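Local structure of angiopoietin-related protein 6 (Homo sapiens, 6Y43) at residues Val50-Gln55 against Glu78-Leu83; Asn60-Trp65 against Tyr165-Trp170; Arg107-His112 against His133-Asp138. The protein is a secreted angiopoietin-like protein, probably a growth factor, whose calcium-binding, fibrinogen-like globular domain probably serves to recognise partner molecules. One frame throughout, in Å; residues are numbered along the deposited sequence.

Interaction 1 of 3, residues Val50-Gln55 against Glu78-Leu83; sequences VIQRRQ and EYWLGL. With EDO (1,2-ethanediol), chain C.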
loop_
_atom_site.group_PDB
_atom_site.type_symbol
_atom_site.label_atom_id
_atom_site.label_comp_id
_atom_site.label_asym_id
_atom_site.label_seq_id
_atom_site.Cartn_x
_atom_site.Cartn_y
_atom_site.Cartn_z
ATOM N N VAL A 50 2.866 7.292 -2.772
ATOM C CA VAL A 50 3.135 5.916 -2.376
ATOM C C VAL A 50 2.851 5.768 -0.886
ATOM O O VAL A 50 3.401 6.509 -0.064
ATOM C CB VAL A 50 4.584 5.536 -2.709
ATOM C CG1 VAL A 50 4.924 4.157 -2.145
ATOM C CG2 VAL A 50 4.802 5.578 -4.213
ATOM N N ILE A 51 2.032 4.769 -0.532
ATOM C CA ILE A 51 1.771 4.445 0.873
ATOM C C ILE A 51 2.377 3.122 1.309
ATOM O O ILE A 51 2.422 2.855 2.522
ATOM C CB ILE A 51 0.266 4.461 1.208
ATOM C CG1 ILE A 51 -0.489 3.327 0.506
ATOM C CG2 ILE A 51 -0.336 5.793 0.812
ATOM C CD1 ILE A 51 -1.877 3.114 1.041
ATOM N N GLN A 52 2.900 2.330 0.380
ATOM C CA GLN A 52 3.501 1.042 0.672
ATOM C C GLN A 52 4.377 0.694 -0.509
ATOM O O GLN A 52 3.980 0.945 -1.651
ATOM C CB GLN A 52 2.435 -0.044 0.853
ATOM C CG GLN A 52 3.005 -1.345 1.331
ATOM C CD GLN A 52 3.193 -2.372 0.234
ATOM O OE1 GLN A 52 3.098 -2.063 -0.956
ATOM N NE2 GLN A 52 3.465 -3.617 0.639
ATOM N N ARG A 53 5.564 0.149 -0.244
ATOM C CA ARG A 53 6.407 -0.311 -1.343
ATOM C C ARG A 53 7.310 -1.434 -0.875
ATOM O O ARG A 53 7.923 -1.342 0.200
ATOM C CB ARG A 53 7.271 0.813 -1.922
ATOM C CG ARG A 53 8.081 0.365 -3.114
ATOM C CD ARG A 53 8.609 1.580 -3.898
ATOM N NE ARG A 53 9.298 2.491 -3.005
ATOM C CZ ARG A 53 9.493 3.785 -3.230
ATOM N NH1 ARG A 53 9.057 4.354 -4.337
ATOM N NH2 ARG A 53 10.121 4.502 -2.327
ATOM N N ARG A 54 7.392 -2.476 -1.695
ATOM C CA ARG A 54 8.321 -3.586 -1.537
ATOM C C ARG A 54 9.204 -3.699 -2.771
ATOM O O ARG A 54 8.710 -3.592 -3.894
ATOM C CB ARG A 54 7.599 -4.920 -1.411
ATOM C CG ARG A 54 6.416 -4.975 -0.457
ATOM C CD ARG A 54 6.843 -4.581 0.933
ATOM N NE ARG A 54 7.775 -5.513 1.565
ATOM C CZ ARG A 54 7.426 -6.635 2.182
ATOM N NH1 ARG A 54 6.158 -7.012 2.220
ATOM N NH2 ARG A 54 8.344 -7.399 2.772
ATOM N N GLN A 55 10.488 -3.992 -2.574
ATOM C CA GLN A 55 11.360 -4.069 -3.742
ATOM C C GLN A 55 12.691 -4.760 -3.480
ATOM O O GLN A 55 13.388 -5.122 -4.437
ATOM C CB GLN A 55 11.630 -2.672 -4.301
ATOM C CG GLN A 55 12.411 -1.765 -3.336
ATOM C CD GLN A 55 12.531 -0.331 -3.837
ATOM O OE1 GLN A 55 11.641 0.171 -4.522
ATOM N NE2 GLN A 55 13.641 0.313 -3.524
ATOM N N GLU A 78 11.918 0.812 0.675
ATOM C CA GLU A 78 10.748 0.082 1.150
ATOM C C GLU A 78 10.149 0.820 2.331
ATOM O O GLU A 78 10.874 1.299 3.216
ATOM C CB GLU A 78 11.130 -1.332 1.558
ATOM C CG GLU A 78 11.531 -2.216 0.412
ATOM C CD GLU A 78 11.557 -3.681 0.839
ATOM O OE1 GLU A 78 11.801 -3.942 2.039
ATOM O OE2 GLU A 78 11.324 -4.556 -0.014
ATOM N N TYR A 79 8.825 0.931 2.346
ATOM C CA TYR A 79 8.208 1.552 3.502
ATOM C C TYR A 79 6.715 1.291 3.548
ATOM O O TYR A 79 6.111 0.797 2.595
ATOM C CB TYR A 79 8.473 3.059 3.561
ATOM C CG TYR A 79 7.746 3.979 2.589
ATOM C CD1 TYR A 79 8.237 4.189 1.309
ATOM C CD2 TYR A 79 6.624 4.705 2.979
ATOM C CE1 TYR A 79 7.624 5.081 0.447
ATOM C CE2 TYR A 79 6.003 5.571 2.118
ATOM C CZ TYR A 79 6.528 5.768 0.855
ATOM O OH TYR A 79 5.938 6.653 0.011
ATOM N N TRP A 80 6.153 1.635 4.709
ATOM C CA TRP A 80 4.726 1.622 5.010
ATOM C C TRP A 80 4.412 2.976 5.629
ATOM O O TRP A 80 4.936 3.297 6.698
ATOM C CB TRP A 80 4.393 0.495 5.996
ATOM C CG TRP A 80 2.995 0.490 6.515
ATOM C CD1 TRP A 80 2.575 0.846 7.770
ATOM C CD2 TRP A 80 1.821 0.036 5.813
ATOM N NE1 TRP A 80 1.202 0.682 7.874
ATOM C CE2 TRP A 80 0.726 0.193 6.681
ATOM C CE3 TRP A 80 1.595 -0.440 4.516
ATOM C CZ2 TRP A 80 -0.585 -0.154 6.313
ATOM C CZ3 TRP A 80 0.295 -0.756 4.144
ATOM C CH2 TRP A 80 -0.777 -0.614 5.049
ATOM N N LEU A 81 3.565 3.769 4.969
ATOM C CA LEU A 81 3.367 5.146 5.422
ATOM C C LEU A 81 2.740 5.196 6.806
ATOM O O LEU A 81 3.033 6.116 7.586
ATOM C CB LEU A 81 2.507 5.925 4.426
ATOM C CG LEU A 81 2.314 7.412 4.716
ATOM C CD1 LEU A 81 3.697 8.108 4.749
ATOM C CD2 LEU A 81 1.398 8.046 3.685
ATOM N N GLY A 82 1.865 4.239 7.118
ATOM C CA GLY A 82 1.210 4.153 8.413
ATOM C C GLY A 82 -0.298 4.247 8.317
ATOM O O GLY A 82 -0.840 5.065 7.567
ATOM N N LEU A 83 -0.983 3.418 9.110
ATOM C CA LEU A 83 -2.434 3.448 9.112
ATOM C C LEU A 83 -2.970 4.814 9.517
ATOM O O LEU A 83 -3.962 5.291 8.948
ATOM C CB LEU A 83 -2.959 2.375 10.050
ATOM C CG LEU A 83 -2.664 0.942 9.597
ATOM C CD1 LEU A 83 -2.742 0.007 10.804
ATOM C CD2 LEU A 83 -3.575 0.473 8.483
HETATM C C1 EDO C . 12.819 4.058 -5.138
HETATM O O1 EDO C . 13.766 3.215 -4.462
HETATM C C2 EDO C . 12.287 3.352 -6.374
HETATM O O2 EDO C . 11.455 2.281 -5.919
HETATM O O HOH W 1 0.613 2.772 4.726
HETATM O O HOH W 2 10.930 -6.276 2.926
#

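Interaction 2 of 3, residues Asn60-Trp65 against Tyr165-Trp170; sequences NFFTTW and YQRGGW. With EDO (1,2-ethanediol), chain D.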
loop_
_atom_site.group_PDB
_atom_site.type_symbol
_atom_site.label_atom_id
_atom_site.label_comp_id
_atom_site.label_asym_id
_atom_site.label_seq_id
_atom_site.Cartn_x
_atom_site.Cartn_y
_atom_site.Cartn_z
ATOM N N ASN A 60 11.862 -4.922 7.639
ATOM C CA ASN A 60 11.064 -5.973 8.264
ATOM C C ASN A 60 9.617 -5.512 8.330
ATOM O O ASN A 60 9.305 -4.551 9.036
ATOM C CB ASN A 60 11.605 -6.265 9.659
ATOM C CG ASN A 60 10.822 -7.337 10.378
ATOM O OD1 ASN A 60 10.670 -7.284 11.606
ATOM N ND2 ASN A 60 10.304 -8.286 9.638
ATOM N N PHE A 61 8.733 -6.202 7.604
ATOM C CA PHE A 61 7.302 -5.936 7.655
ATOM C C PHE A 61 6.582 -6.820 8.666
ATOM O O PHE A 61 5.377 -6.637 8.886
ATOM C CB PHE A 61 6.682 -6.117 6.264
ATOM C CG PHE A 61 6.796 -4.890 5.384
ATOM C CD1 PHE A 61 8.022 -4.470 4.902
ATOM C CD2 PHE A 61 5.661 -4.153 5.066
ATOM C CE1 PHE A 61 8.121 -3.324 4.105
ATOM C CE2 PHE A 61 5.745 -3.011 4.255
ATOM C CZ PHE A 61 6.960 -2.599 3.794
ATOM N N PHE A 62 7.282 -7.763 9.290
ATOM C CA PHE A 62 6.704 -8.513 10.415
ATOM C C PHE A 62 6.954 -7.714 11.692
ATOM O O PHE A 62 7.875 -7.983 12.456
ATOM C CB PHE A 62 7.308 -9.909 10.503
ATOM C CG PHE A 62 6.632 -10.798 11.531
ATOM C CD1 PHE A 62 5.380 -11.288 11.286
ATOM C CD2 PHE A 62 7.252 -11.109 12.743
ATOM C CE1 PHE A 62 4.728 -12.116 12.209
ATOM C CE2 PHE A 62 6.604 -11.916 13.689
ATOM C CZ PHE A 62 5.341 -12.419 13.413
ATOM N N THR A 63 6.131 -6.690 11.924
ATOM C CA THR A 63 6.426 -5.738 12.996
ATOM C C THR A 63 5.152 -5.349 13.742
ATOM O O THR A 63 4.071 -5.831 13.438
ATOM C CB THR A 63 7.152 -4.500 12.452
ATOM O OG1 THR A 63 7.566 -3.658 13.537
ATOM C CG2 THR A 63 6.279 -3.706 11.513
ATOM N N THR A 64 5.312 -4.434 14.704
ATOM C CA THR A 64 4.323 -4.173 15.750
ATOM C C THR A 64 3.121 -3.390 15.232
ATOM O O THR A 64 3.219 -2.613 14.280
ATOM C CB THR A 64 4.938 -3.370 16.909
ATOM O OG1 THR A 64 5.259 -2.038 16.494
ATOM C CG2 THR A 64 6.215 -4.028 17.439
ATOM N N TRP A 65 1.984 -3.559 15.919
ATOM C CA TRP A 65 0.833 -2.693 15.673
ATOM C C TRP A 65 1.243 -1.224 15.706
ATOM O O TRP A 65 0.879 -0.443 14.830
ATOM C CB TRP A 65 -0.277 -2.958 16.704
ATOM C CG TRP A 65 -1.422 -2.007 16.562
ATOM C CD1 TRP A 65 -1.638 -0.879 17.292
ATOM C CD2 TRP A 65 -2.516 -2.094 15.623
ATOM N NE1 TRP A 65 -2.779 -0.254 16.869
ATOM C CE2 TRP A 65 -3.343 -0.983 15.848
ATOM C CE3 TRP A 65 -2.872 -3.007 14.615
ATOM C CZ2 TRP A 65 -4.515 -0.761 15.112
ATOM C CZ3 TRP A 65 -4.038 -2.787 13.896
ATOM C CH2 TRP A 65 -4.835 -1.670 14.132
ATOM N N TYR A 165 0.967 -16.732 10.114
ATOM C CA TYR A 165 1.416 -17.580 9.022
ATOM C C TYR A 165 1.816 -16.786 7.790
ATOM O O TYR A 165 2.750 -17.189 7.092
ATOM C CB TYR A 165 0.324 -18.577 8.631
ATOM C CG TYR A 165 -0.175 -19.426 9.787
ATOM C CD1 TYR A 165 0.649 -20.352 10.402
ATOM C CD2 TYR A 165 -1.462 -19.280 10.254
ATOM C CE1 TYR A 165 0.188 -21.125 11.464
ATOM C CE2 TYR A 165 -1.935 -20.046 11.316
ATOM C CZ TYR A 165 -1.102 -20.959 11.914
ATOM O OH TYR A 165 -1.579 -21.711 12.966
ATOM N N GLN A 166 1.118 -15.690 7.477
ATOM C CA GLN A 166 1.417 -14.949 6.252
ATOM C C GLN A 166 2.292 -13.731 6.490
ATOM O O GLN A 166 2.790 -13.156 5.519
ATOM C CB GLN A 166 0.122 -14.546 5.565
ATOM C CG GLN A 166 -0.677 -15.760 5.144
ATOM C CD GLN A 166 -1.678 -15.427 4.091
ATOM O OE1 GLN A 166 -1.545 -15.817 2.938
ATOM N NE2 GLN A 166 -2.708 -14.696 4.487
ATOM N N ARG A 167 2.526 -13.361 7.756
ATOM C CA ARG A 167 3.636 -12.539 8.244
ATOM C C ARG A 167 3.495 -11.050 7.971
ATOM O O ARG A 167 4.443 -10.316 8.203
ATOM C CB ARG A 167 4.983 -13.012 7.678
ATOM C CG ARG A 167 5.214 -14.512 7.701
ATOM C CD ARG A 167 5.151 -15.098 9.095
ATOM N NE ARG A 167 6.235 -14.604 9.924
ATOM C CZ ARG A 167 6.486 -15.005 11.167
ATOM N NH1 ARG A 167 5.716 -15.918 11.751
ATOM N NH2 ARG A 167 7.510 -14.476 11.832
ATOM N N GLY A 168 2.335 -10.565 7.527
ATOM C CA GLY A 168 2.128 -9.148 7.335
ATOM C C GLY A 168 1.197 -8.579 8.387
ATOM O O GLY A 168 0.602 -9.271 9.206
ATOM N N GLY A 169 1.126 -7.230 8.389
ATOM C CA GLY A 169 -0.052 -6.544 8.884
ATOM C C GLY A 169 -0.971 -6.335 7.693
ATOM O O GLY A 169 -0.530 -5.890 6.632
ATOM N N TRP A 170 -2.248 -6.701 7.851
ATOM C CA TRP A 170 -3.126 -6.669 6.688
ATOM C C TRP A 170 -4.561 -6.819 7.145
ATOM O O TRP A 170 -4.833 -7.258 8.266
ATOM C CB TRP A 170 -2.754 -7.788 5.725
ATOM C CG TRP A 170 -3.182 -7.676 4.272
ATOM C CD1 TRP A 170 -4.054 -8.494 3.621
ATOM C CD2 TRP A 170 -2.692 -6.750 3.286
ATOM N NE1 TRP A 170 -4.151 -8.133 2.305
ATOM C CE2 TRP A 170 -3.330 -7.059 2.070
ATOM C CE3 TRP A 170 -1.789 -5.678 3.324
ATOM C CZ2 TRP A 170 -3.088 -6.351 0.900
ATOM C CZ3 TRP A 170 -1.550 -4.981 2.160
ATOM C CH2 TRP A 170 -2.203 -5.316 0.964
HETATM C C1 EDO D . 2.830 -8.630 11.765
HETATM O O1 EDO D . 1.473 -9.068 11.894
HETATM C C2 EDO D . 3.558 -8.857 13.093
HETATM O O2 EDO D . 2.913 -8.065 14.106
#

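Interaction 3 of 3, residues Arg107-His112 against His133-Asp138; sequences RGARAH and HGDAGD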
loop_
_atom_site.group_PDB
_atom_site.type_symbol
_atom_site.label_atom_id
_atom_site.label_comp_id
_atom_site.label_asym_id
_atom_site.label_seq_id
_atom_site.Cartn_x
_atom_site.Cartn_y
_atom_site.Cartn_z
ATOM N N ARG A 107 7.344 -8.850 -15.911
ATOM C CA ARG A 107 5.976 -8.510 -16.259
ATOM C C ARG A 107 5.394 -7.621 -15.166
ATOM O O ARG A 107 5.580 -7.874 -13.971
ATOM C CB ARG A 107 5.118 -9.766 -16.425
ATOM C CG ARG A 107 5.139 -10.378 -17.814
ATOM C CD ARG A 107 3.988 -11.366 -17.976
ATOM N NE ARG A 107 3.806 -11.860 -19.340
ATOM C CZ ARG A 107 3.829 -13.150 -19.665
ATOM N NH1 ARG A 107 4.054 -14.068 -18.735
ATOM N NH2 ARG A 107 3.617 -13.533 -20.918
ATOM N N GLY A 108 4.705 -6.568 -15.585
ATOM C CA GLY A 108 4.069 -5.651 -14.679
ATOM C C GLY A 108 2.562 -5.768 -14.754
ATOM O O GLY A 108 2.009 -6.209 -15.763
ATOM N N ALA A 109 1.874 -5.388 -13.690
ATOM C CA ALA A 109 0.420 -5.361 -13.714
ATOM C C ALA A 109 -0.080 -4.311 -12.734
ATOM O O ALA A 109 0.633 -3.894 -11.812
ATOM C CB ALA A 109 -0.163 -6.744 -13.398
ATOM N N ARG A 110 -1.323 -3.872 -12.951
ATOM C CA ARG A 110 -1.894 -2.794 -12.166
ATOM C C ARG A 110 -3.332 -3.091 -11.780
ATOM O O ARG A 110 -4.094 -3.642 -12.576
ATOM C CB ARG A 110 -1.840 -1.469 -12.948
ATOM C CG ARG A 110 -0.502 -1.206 -13.575
ATOM C CD ARG A 110 -0.497 0.143 -14.280
ATOM N NE ARG A 110 0.735 0.369 -15.030
ATOM C CZ ARG A 110 0.912 1.377 -15.876
ATOM N NH1 ARG A 110 -0.068 2.247 -16.070
ATOM N NH2 ARG A 110 2.062 1.515 -16.521
ATOM N N ALA A 111 -3.700 -2.679 -10.568
ATOM C CA ALA A 111 -5.074 -2.720 -10.091
ATOM C C ALA A 111 -5.463 -1.318 -9.636
ATOM O O ALA A 111 -4.633 -0.589 -9.075
ATOM C CB ALA A 111 -5.255 -3.718 -8.956
ATOM N N HIS A 112 -6.699 -0.922 -9.938
ATOM C CA HIS A 112 -7.242 0.366 -9.547
ATOM C C HIS A 112 -8.539 0.164 -8.775
ATOM O O HIS A 112 -9.351 -0.695 -9.136
ATOM C CB HIS A 112 -7.555 1.264 -10.761
ATOM C CG HIS A 112 -6.450 1.378 -11.756
ATOM N ND1 HIS A 112 -6.125 0.366 -12.634
ATOM C CD2 HIS A 112 -5.623 2.410 -12.050
ATOM C CE1 HIS A 112 -5.123 0.760 -13.404
ATOM N NE2 HIS A 112 -4.796 1.993 -13.065
ATOM N N HIS A 133 -10.911 -1.788 -11.412
ATOM C CA HIS A 133 -10.503 -2.020 -12.801
ATOM C C HIS A 133 -8.993 -2.220 -12.873
ATOM O O HIS A 133 -8.249 -1.619 -12.097
ATOM C CB HIS A 133 -10.936 -0.858 -13.722
ATOM C CG HIS A 133 -10.511 0.508 -13.266
ATOM N ND1 HIS A 133 -9.550 1.254 -13.917
ATOM C CD2 HIS A 133 -10.956 1.283 -12.252
ATOM C CE1 HIS A 133 -9.405 2.417 -13.312
ATOM N NE2 HIS A 133 -10.242 2.458 -12.292
ATOM N N GLY A 134 -8.539 -3.050 -13.809
ATOM C CA GLY A 134 -7.109 -3.159 -14.065
ATOM C C GLY A 134 -6.741 -4.504 -14.654
ATOM O O GLY A 134 -7.532 -5.439 -14.671
ATOM N N ASP A 135 -5.484 -4.597 -15.124
ATOM C CA ASP A 135 -5.028 -5.853 -15.706
ATOM C C ASP A 135 -4.550 -6.854 -14.667
ATOM O O ASP A 135 -4.471 -8.045 -14.972
ATOM C CB ASP A 135 -3.936 -5.609 -16.776
ATOM C CG ASP A 135 -2.705 -4.895 -16.271
ATOM O OD1 ASP A 135 -2.745 -4.258 -15.229
ATOM O OD2 ASP A 135 -1.687 -4.935 -16.994
ATOM N N ALA A 136 -4.292 -6.419 -13.435
ATOM C CA ALA A 136 -3.760 -7.329 -12.436
ATOM C C ALA A 136 -4.786 -8.376 -12.029
ATOM O O ALA A 136 -4.419 -9.504 -11.675
ATOM C CB ALA A 136 -3.319 -6.536 -11.205
ATOM N N GLY A 137 -6.052 -8.000 -12.007
ATOM C CA GLY A 137 -7.060 -8.832 -11.367
ATOM C C GLY A 137 -7.397 -8.299 -9.982
ATOM O O GLY A 137 -6.591 -7.617 -9.336
ATOM N N ASP A 138 -8.613 -8.592 -9.522
ATOM C CA ASP A 138 -9.130 -7.940 -8.316
ATOM C C ASP A 138 -8.865 -8.826 -7.102
ATOM O O ASP A 138 -9.748 -9.513 -6.583
ATOM C CB ASP A 138 -10.609 -7.613 -8.461
ATOM C CG ASP A 138 -11.154 -6.820 -7.279
ATOM O OD1 ASP A 138 -10.371 -6.485 -6.350
ATOM O OD2 ASP A 138 -12.368 -6.541 -7.296
#

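Interaction 1 of 3, residues Val50-Gln55 against Glu78-Leu83
Glu78 sends its carboxylate past the end of the paired strand to hold the backbone of Gln55. This is the unusual part of a short antiparallel pairing, strand 48-54 with strand 79-80, in the fibrinogen-like domain. Glu78 OE2 accepts from Gln55 N at 2.8 Å, nearly straight and on the anti lone pair. The same oxygen also takes Asp56 N and Gly57 N, so it gathers three successive backbone N-H groups just after the strand. Arg54 is close, but Arg54 NE stays 4.0 Å from Glu78 OE2, too far for a salt bridge. Water 2 links Arg54 NH2 to Glu78 OE1 instead, and Arg54 NH1 is held by Gly182 O and Leu180 O.

The main chains pair through Arg53 and Tyr79. Arg53 N gives to Tyr79 O at 3.0 Å, and the return bond is longer. At a classic beta bulge, where Ile51 and Gln52 both face Met215 of strand 212-219, Leu81 N donates to Ile51 O at 2.9 Å.

A chi1 of 73° sets Tyr79 CG between the backbone N and the carbonyl carbon, and the ring reaches Val50. Tyr79 OH makes a weak bond to Val50 O and is also hydrogen-bonded to Trp38 N. Val50 CG1 packs on Tyr79 CZ at 3.8 Å. On the face that carries Gln52 and Trp80, Gln52 CG abuts the edge of the Trp80 indole at CE3, 3.6 Å away. Gln52 NE2 ends on Asn181. Water 1 donates to Ile51 O, accepts from Gly82 N, and lies 3.1 Å above the plane of the Trp80 indole, over its centre.

Interaction 2 of 3, residues Asn60-Trp65 against Tyr165-Trp170
Phe62 lays its ring flat against the guanidinium of Arg167, and this stack is the main contact between the two loops. CG of Phe62 is anti to the backbone N (chi1 -173°), which carries the ring across to the other loop. Starting at the root, Phe62 CB lies 3.7 Å from Arg167 O. At CG the ring begins to pass under Arg167 NH2. One side of the ring comes close to the Arg167 backbone, with Phe62 CD1 3.4 Å from Arg167 O. Further along that side, Phe62 CE1 is under Arg167 CZ at 3.5 Å. The other side, CD2 and CE2, lies under NH2, with Phe62 CE2 3.3 Å from Arg167 NH2. The tip atom CZ meets both NH2 and CZ of the arginine.

The planes are 12° apart, and Arg167 CZ stands 3.7 Å from the Phe62 ring centroid, over the face: a cation-pi stack. Arg167 folds back through bends at chi2 and chi3 to bring its end there. Its NH1 is fixed by Leu164 O, in the helix that Arg167 follows. The opposite face of Phe62 carries C2 of an ethanediol, probably from the crystallisation liquor. The ethanediol O2 donates to Thr63 O at 2.6 Å and its O1 to Gly168 O at 2.8 Å, so it bridges the loops.

Tyr68 OH also joins them, through Phe61 O and Gly169 N. Phe62 is the centre of an inverse gamma turn, and Arg167 leaves helix 162-166 with positive phi. This is a stacked arginine-aromatic pair tying two loops of a fibrinogen-like domain, one of them just downstream of its calcium site.

Interaction 3 of 3, residues Arg107-His112 against His133-Asp138
His112 and His133 form an antiparallel hydrogen-bonded pair at one end of the contact between strand 108-118 and the chain leaving strand 127-133. His112 N gives to His133 O at 2.7 Å, and His133 N returns a bond to His112 O at 3.0 Å. His133 O takes a second donor, His112 ND1, at 3.0 Å. That donor has the oxygen in its ring plane but stands above the carbonyl plane, so the bond helps to fix the His112 ring. With His112 NE2 bonded to Glu44, both ring nitrogens are engaged, which may stabilise a protonated form. The two imidazoles are nearly parallel, at 5°, but slid apart. It is His112 CB that sits over the His133 face, 3.4 Å from its centroid, as a CH-pi contact. His133 NE2 is hydrogen-bonded to Asp114 OD1.

Further on, Asp135 takes over the pairing with its side chain: OD1 accepts from Arg110 N at 2.7 Å, on the syn side but tilted 29° from the carboxylate plane. Ala136 N then donates to Arg110 O at 2.9 Å, from above the carbonyl plane. Ala136 CB rests on Ala109 CB at 3.8 Å. Arg110 extends to a salt bridge with Glu44, while Trp200 packs against Ala111 and Ala136.

Strand 108-118 lies between the chain after strand 127-133 and strand 95-102, which it meets through Ala109 with Leu101 and Ala111 with Val99.

In the fold
All three contacts belong to one fibrinogen-like domain. Interactions 1 and 2 have centres about 13 Å apart and touch through Phe61, which makes a cation-pi contact with Arg54; Arg54 NE lies 3.4 Å from Phe61 CE1. Tyr68, whose hydroxyl joins the loops of interaction 2, accepts Trp80 NE1 of interaction 1 on its backbone O. The Asn181 side chain bonds both Gln52 NE2 and Gly169 O. In interaction 2, Gly169 lies about 13 Å from the calcium ion bound by Asp154, Asp156, Tyr158 and Gly160. Interaction 3 reaches the same sheet as interaction 1, with centres about 18 Å apart and no touch. Its centre is about 24 Å from that of interaction 2.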